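Local coordinates for Myo-inositol 2-dehydrogenase (PDB 3CEA), which probably oxidises myo-inositol at its 2-hydroxyl with NAD as the hydride acceptor, as a Rossmann-fold dehydrogenase of the GFO/IDH/MocA family, at residues Y90-N93 with N97-C100; R139-I144 with G261-G266. All blocks are in the same frame, centred on the assembly; numbering follows the deposited sequence.

Contact 1 and contact 2 lie one in each of the two family regions of the chain. Contact 1 (90-93 with 97-100) belongs to the NAD-binding Rossmann part and joins a helix to the strand that follows it closely. Contact 2 (139-144 with 261-266) lies in the C-terminal part and joins a helix to an edge strand more than a hundred residues later. The centres of contact 1 and contact 2 are 34 Å apart, on opposite sides of the chain's centre. The nearest atoms of contact 1 and contact 2 are about 14 Å apart. The side chain of V98 in contact 1 is about 12 Å from bound NAD. Contact 2 lies at subunit interfaces; its strand 262-265 pairs with a strand of a neighbouring subunit.

Contact 1. Residues Y90-N93 with N97-C100; sequences YAMN and NVFC
V98 meets A91 and M92 in a small buried apolar contact between a helix and the strand that follows it. Helix 84-93 and strand 97-100 are the last two elements of a beta-alpha-beta unit that starts with strand 74-77. Only three residues, neither helix nor strand, separate the segments. The closest alpha carbons are M92 CA and N97 CA, 6.7 Å apart.

One methyl group of the strand does the touching. V98 turns CG1 anti to its backbone N (chi1 178°), which leaves CG2 facing the helix. This CG2 lies 3.8 Å from CB of A91. It also lies 3.8 Å from SE of M92, which was modelled as selenomethionine. The two partners reach the methyl from different directions, so CG2 lodges between them. A91 offers a single methyl pointing toward the strand. M92 instead has to reach. Its side chain bends at chi2 (-71°) and again at chi3 (-52°), and this brings the selenium round to V98. M92 CG follows at 4.1 Å from V98 CG2. Dispersion and the burial of apolar surface hold the group, with 125 Å² covered in total.

The strand itself is fixed by backbone hydrogen bonds of V98 with I125 and Q127 and of F99 with I75. N97 adds side-chain hydrogen bonds, from OD1 to the amide of I125 and from ND2 to the carbonyl of D73. F99 has a separate neighbourhood, with an edge-to-face contact to the ring of F305.

Strand 97-100 lies between strands 74-77 and 126-127 in a parallel sheet of six. With helix 84-93 packed on that sheet, strand 74-77, the helix and strand 97-100 form a beta-alpha-beta crossover of the NAD-binding Rossmann fold.

Contact 2. Residues R139-I144 with G261-G266; sequences RYAKKI and GWVRIG
V263 and I265 of strand 262-265 pack on A141 and I144 of helix 136-146. The short helix and strand segments run antiparallel, at 171°, with axes 9.4 Å apart.

W262, first in the strand, points away from the helix, as R264 does two residues on.

V263 turns back to the helix and uses both methyls. CG1 of V263 lies 3.8 Å from CG2 of I144, and the side chains of I144 and V263 lie alongside, pointing opposite ways. CG2 of V263, set between the backbone N and the carbonyl carbon, is 4.2 Å from CB of A141.

After R264, I265 returns to the helix. Its CD1 sits 3.4 Å from CB of A141, a tight approach, and its CG1 is 3.8 Å from the same methyl. CB of A141 therefore touches both strand residues.

The helix covers one face of the mixed sheet; on the other, W262 meets the ring of F277 of the second subunit and R264 forms a salt bridge with E253 of the third. Strand 262-265 also pairs antiparallel with a strand of the second subunit, so the sheet runs on across the interface. This arrangement fits the open-faced alpha/beta C-terminal domain of the GFO/IDH/MocA family, whose sheet commonly serves oligomer assembly.

Contact 1. Residues Y90-N93 with N97-C100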
loop_
_atom_site.group_PDB
_atom_site.type_symbol
_atom_site.label_atom_id
_atom_site.label_comp_id
_atom_site.label_asym_id
_atom_site.label_seq_id
_atom_site.Cartn_x
_atom_site.Cartn_y
_atom_site.Cartn_z
ATOM N N TYR A 90 -42.880 17.302 17.044
ATOM C CA TYR A 90 -43.399 18.657 16.854
ATOM C C TYR A 90 -43.444 19.063 15.379
ATOM O O TYR A 90 -44.427 19.647 14.922
ATOM C CB TYR A 90 -42.584 19.668 17.666
ATOM C CG TYR A 90 -43.322 20.960 17.943
ATOM C CD1 TYR A 90 -44.262 21.038 18.970
ATOM C CD2 TYR A 90 -43.080 22.102 17.180
ATOM C CE1 TYR A 90 -44.948 22.223 19.231
ATOM C CE2 TYR A 90 -43.760 23.295 17.432
ATOM C CZ TYR A 90 -44.691 23.347 18.459
ATOM O OH TYR A 90 -45.367 24.514 18.718
ATOM N N ALA A 91 -42.382 18.733 14.646
ATOM C CA ALA A 91 -42.265 19.058 13.224
ATOM C C ALA A 91 -43.189 18.212 12.347
ATOM O O ALA A 91 -43.767 18.726 11.387
ATOM C CB ALA A 91 -40.815 18.928 12.762
HETATM N N MSE A 92 -43.318 16.925 12.674
HETATM C CA MSE A 92 -44.253 16.030 11.983
HETATM C C MSE A 92 -45.697 16.520 12.138
HETATM O O MSE A 92 -46.461 16.530 11.171
HETATM C CB MSE A 92 -44.138 14.590 12.504
HETATM C CG MSE A 92 -42.829 13.864 12.185
HETATM SE SE MSE A 92 -42.560 13.340 10.319
HETATM C CE MSE A 92 -44.176 12.417 9.996
ATOM N N ASN A 93 -46.052 16.931 13.356
ATOM C CA ASN A 93 -47.390 17.444 13.661
ATOM C C ASN A 93 -47.720 18.761 12.963
ATOM O O ASN A 93 -48.892 19.100 12.783
ATOM C CB ASN A 93 -47.577 17.601 15.174
ATOM C CG ASN A 93 -47.803 16.278 15.880
ATOM O OD1 ASN A 93 -48.370 15.343 15.313
ATOM N ND2 ASN A 93 -47.369 16.198 17.131
ATOM N N ASN A 97 -41.871 17.841 6.442
ATOM C CA ASN A 97 -41.059 16.674 6.131
ATOM C C ASN A 97 -39.782 16.767 6.953
ATOM O O ASN A 97 -39.203 17.845 7.084
ATOM C CB ASN A 97 -40.743 16.616 4.636
ATOM C CG ASN A 97 -41.994 16.505 3.781
ATOM O OD1 ASN A 97 -42.542 15.416 3.596
ATOM N ND2 ASN A 97 -42.453 17.636 3.253
ATOM N N VAL A 98 -39.353 15.642 7.516
ATOM C CA VAL A 98 -38.271 15.651 8.497
ATOM C C VAL A 98 -37.070 14.807 8.079
ATOM O O VAL A 98 -37.202 13.619 7.770
ATOM C CB VAL A 98 -38.763 15.189 9.902
ATOM C CG1 VAL A 98 -37.616 15.168 10.902
ATOM C CG2 VAL A 98 -39.886 16.081 10.407
ATOM N N PHE A 99 -35.903 15.447 8.064
ATOM C CA PHE A 99 -34.631 14.745 8.023
ATOM C C PHE A 99 -33.998 14.863 9.404
ATOM O O PHE A 99 -33.570 15.944 9.811
ATOM C CB PHE A 99 -33.711 15.338 6.954
ATOM C CG PHE A 99 -32.399 14.612 6.806
ATOM C CD1 PHE A 99 -31.316 14.917 7.632
ATOM C CD2 PHE A 99 -32.242 13.631 5.830
ATOM C CE1 PHE A 99 -30.102 14.252 7.500
ATOM C CE2 PHE A 99 -31.028 12.960 5.686
ATOM C CZ PHE A 99 -29.956 13.271 6.524
ATOM N N CYS A 100 -33.957 13.749 10.125
ATOM C CA CYS A 100 -33.368 13.720 11.458
ATOM C C CYS A 100 -32.060 12.942 11.438
ATOM O O CYS A 100 -31.985 11.850 10.867
ATOM C CB CYS A 100 -34.343 13.094 12.460
ATOM S SG CYS A 100 -33.879 13.287 14.196
#

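Contact 2. Residues R139-I144 with G261-G266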
loop_
_atom_site.group_PDB
_atom_site.type_symbol
_atom_site.label_atom_id
_atom_site.label_comp_id
_atom_site.label_asym_id
_atom_site.label_seq_id
_atom_site.Cartn_x
_atom_site.Cartn_y
_atom_site.Cartn_z
ATOM N N ARG A 139 -20.851 1.250 -1.129
ATOM C CA ARG A 139 -21.728 0.815 -2.221
ATOM C C ARG A 139 -21.037 -0.156 -3.182
ATOM O O ARG A 139 -21.649 -1.117 -3.647
ATOM C CB ARG A 139 -22.258 2.020 -3.003
ATOM C CG ARG A 139 -23.584 2.566 -2.509
ATOM C CD ARG A 139 -24.076 3.671 -3.436
ATOM N NE ARG A 139 -25.497 3.954 -3.257
ATOM N N TYR A 140 -19.766 0.113 -3.478
ATOM C CA TYR A 140 -18.959 -0.739 -4.350
ATOM C C TYR A 140 -18.761 -2.125 -3.733
ATOM O O TYR A 140 -18.898 -3.143 -4.416
ATOM C CB TYR A 140 -17.610 -0.067 -4.635
ATOM C CG TYR A 140 -16.696 -0.828 -5.572
ATOM C CD1 TYR A 140 -16.908 -0.814 -6.949
ATOM C CD2 TYR A 140 -15.606 -1.544 -5.079
ATOM C CE1 TYR A 140 -16.066 -1.503 -7.813
ATOM C CE2 TYR A 140 -14.754 -2.237 -5.936
ATOM C CZ TYR A 140 -14.991 -2.213 -7.298
ATOM O OH TYR A 140 -14.150 -2.900 -8.143
ATOM N N ALA A 141 -18.455 -2.144 -2.439
ATOM C CA ALA A 141 -18.271 -3.380 -1.688
ATOM C C ALA A 141 -19.567 -4.174 -1.550
ATOM O O ALA A 141 -19.546 -5.405 -1.583
ATOM C CB ALA A 141 -17.690 -3.078 -0.323
ATOM N N LYS A 142 -20.686 -3.464 -1.388
ATOM C CA LYS A 142 -22.012 -4.080 -1.318
ATOM C C LYS A 142 -22.367 -4.764 -2.637
ATOM O O LYS A 142 -22.982 -5.833 -2.645
ATOM C CB LYS A 142 -23.071 -3.033 -0.943
ATOM C CG LYS A 142 -24.511 -3.553 -0.832
ATOM C CD LYS A 142 -24.669 -4.599 0.273
ATOM C CE LYS A 142 -26.130 -4.787 0.669
ATOM N NZ LYS A 142 -26.943 -5.445 -0.396
ATOM N N LYS A 143 -21.968 -4.140 -3.742
ATOM C CA LYS A 143 -22.179 -4.695 -5.072
ATOM C C LYS A 143 -21.325 -5.948 -5.261
ATOM O O LYS A 143 -21.813 -6.957 -5.767
ATOM C CB LYS A 143 -21.864 -3.649 -6.145
ATOM C CG LYS A 143 -22.365 -4.008 -7.529
ATOM C CD LYS A 143 -21.848 -3.029 -8.570
ATOM C CE LYS A 143 -22.171 -3.498 -9.987
ATOM N NZ LYS A 143 -23.635 -3.540 -10.256
ATOM N N ILE A 144 -20.061 -5.876 -4.839
ATOM C CA ILE A 144 -19.143 -7.020 -4.854
ATOM C C ILE A 144 -19.744 -8.214 -4.108
ATOM O O ILE A 144 -19.766 -9.331 -4.627
ATOM C CB ILE A 144 -17.758 -6.643 -4.239
ATOM C CG1 ILE A 144 -16.926 -5.836 -5.238
ATOM C CG2 ILE A 144 -16.983 -7.888 -3.779
ATOM C CD1 ILE A 144 -15.643 -5.279 -4.656
ATOM N N GLY A 261 -13.189 -15.043 -0.720
ATOM C CA GLY A 261 -12.673 -13.690 -0.872
ATOM C C GLY A 261 -13.070 -12.787 0.277
ATOM O O GLY A 261 -14.040 -13.064 0.983
ATOM N N TRP A 262 -12.303 -11.718 0.479
ATOM C CA TRP A 262 -12.653 -10.684 1.449
ATOM C C TRP A 262 -12.721 -9.326 0.764
ATOM O O TRP A 262 -12.308 -9.176 -0.391
ATOM C CB TRP A 262 -11.620 -10.565 2.585
ATOM C CG TRP A 262 -11.183 -11.823 3.278
ATOM C CD1 TRP A 262 -11.754 -13.067 3.204
ATOM C CD2 TRP A 262 -10.091 -11.940 4.194
ATOM N NE1 TRP A 262 -11.066 -13.953 3.999
ATOM C CE2 TRP A 262 -10.044 -13.287 4.623
ATOM C CE3 TRP A 262 -9.138 -11.037 4.692
ATOM C CZ2 TRP A 262 -9.082 -13.753 5.523
ATOM C CZ3 TRP A 262 -8.183 -11.502 5.586
ATOM C CH2 TRP A 262 -8.163 -12.849 5.992
ATOM N N VAL A 263 -13.247 -8.342 1.493
ATOM C CA VAL A 263 -13.081 -6.940 1.138
ATOM C C VAL A 263 -12.787 -6.149 2.398
ATOM O O VAL A 263 -13.312 -6.451 3.470
ATOM C CB VAL A 263 -14.307 -6.319 0.377
ATOM C CG1 VAL A 263 -14.512 -6.982 -0.995
ATOM C CG2 VAL A 263 -15.585 -6.367 1.213
ATOM N N ARG A 264 -11.911 -5.160 2.265
ATOM C CA ARG A 264 -11.701 -4.178 3.312
ATOM C C ARG A 264 -11.970 -2.797 2.748
ATOM O O ARG A 264 -11.490 -2.447 1.668
ATOM C CB ARG A 264 -10.293 -4.274 3.888
ATOM C CG ARG A 264 -10.150 -5.366 4.927
ATOM C CD ARG A 264 -8.702 -5.704 5.163
ATOM N NE ARG A 264 -8.544 -6.670 6.242
ATOM C CZ ARG A 264 -7.381 -7.186 6.626
ATOM N NH1 ARG A 264 -6.254 -6.836 6.017
ATOM N NH2 ARG A 264 -7.342 -8.055 7.625
ATOM N N ILE A 265 -12.768 -2.030 3.483
ATOM C CA ILE A 265 -13.143 -0.687 3.086
ATOM C C ILE A 265 -12.479 0.272 4.060
ATOM O O ILE A 265 -12.698 0.187 5.268
ATOM C CB ILE A 265 -14.682 -0.512 3.090
ATOM C CG1 ILE A 265 -15.336 -1.581 2.207
ATOM C CG2 ILE A 265 -15.068 0.881 2.600
ATOM C CD1 ILE A 265 -16.647 -2.123 2.751
ATOM N N GLY A 266 -11.649 1.164 3.528
ATOM C CA GLY A 266 -10.929 2.135 4.342
ATOM C C GLY A 266 -9.954 1.491 5.311
ATOM O O GLY A 266 -9.960 1.801 6.503
#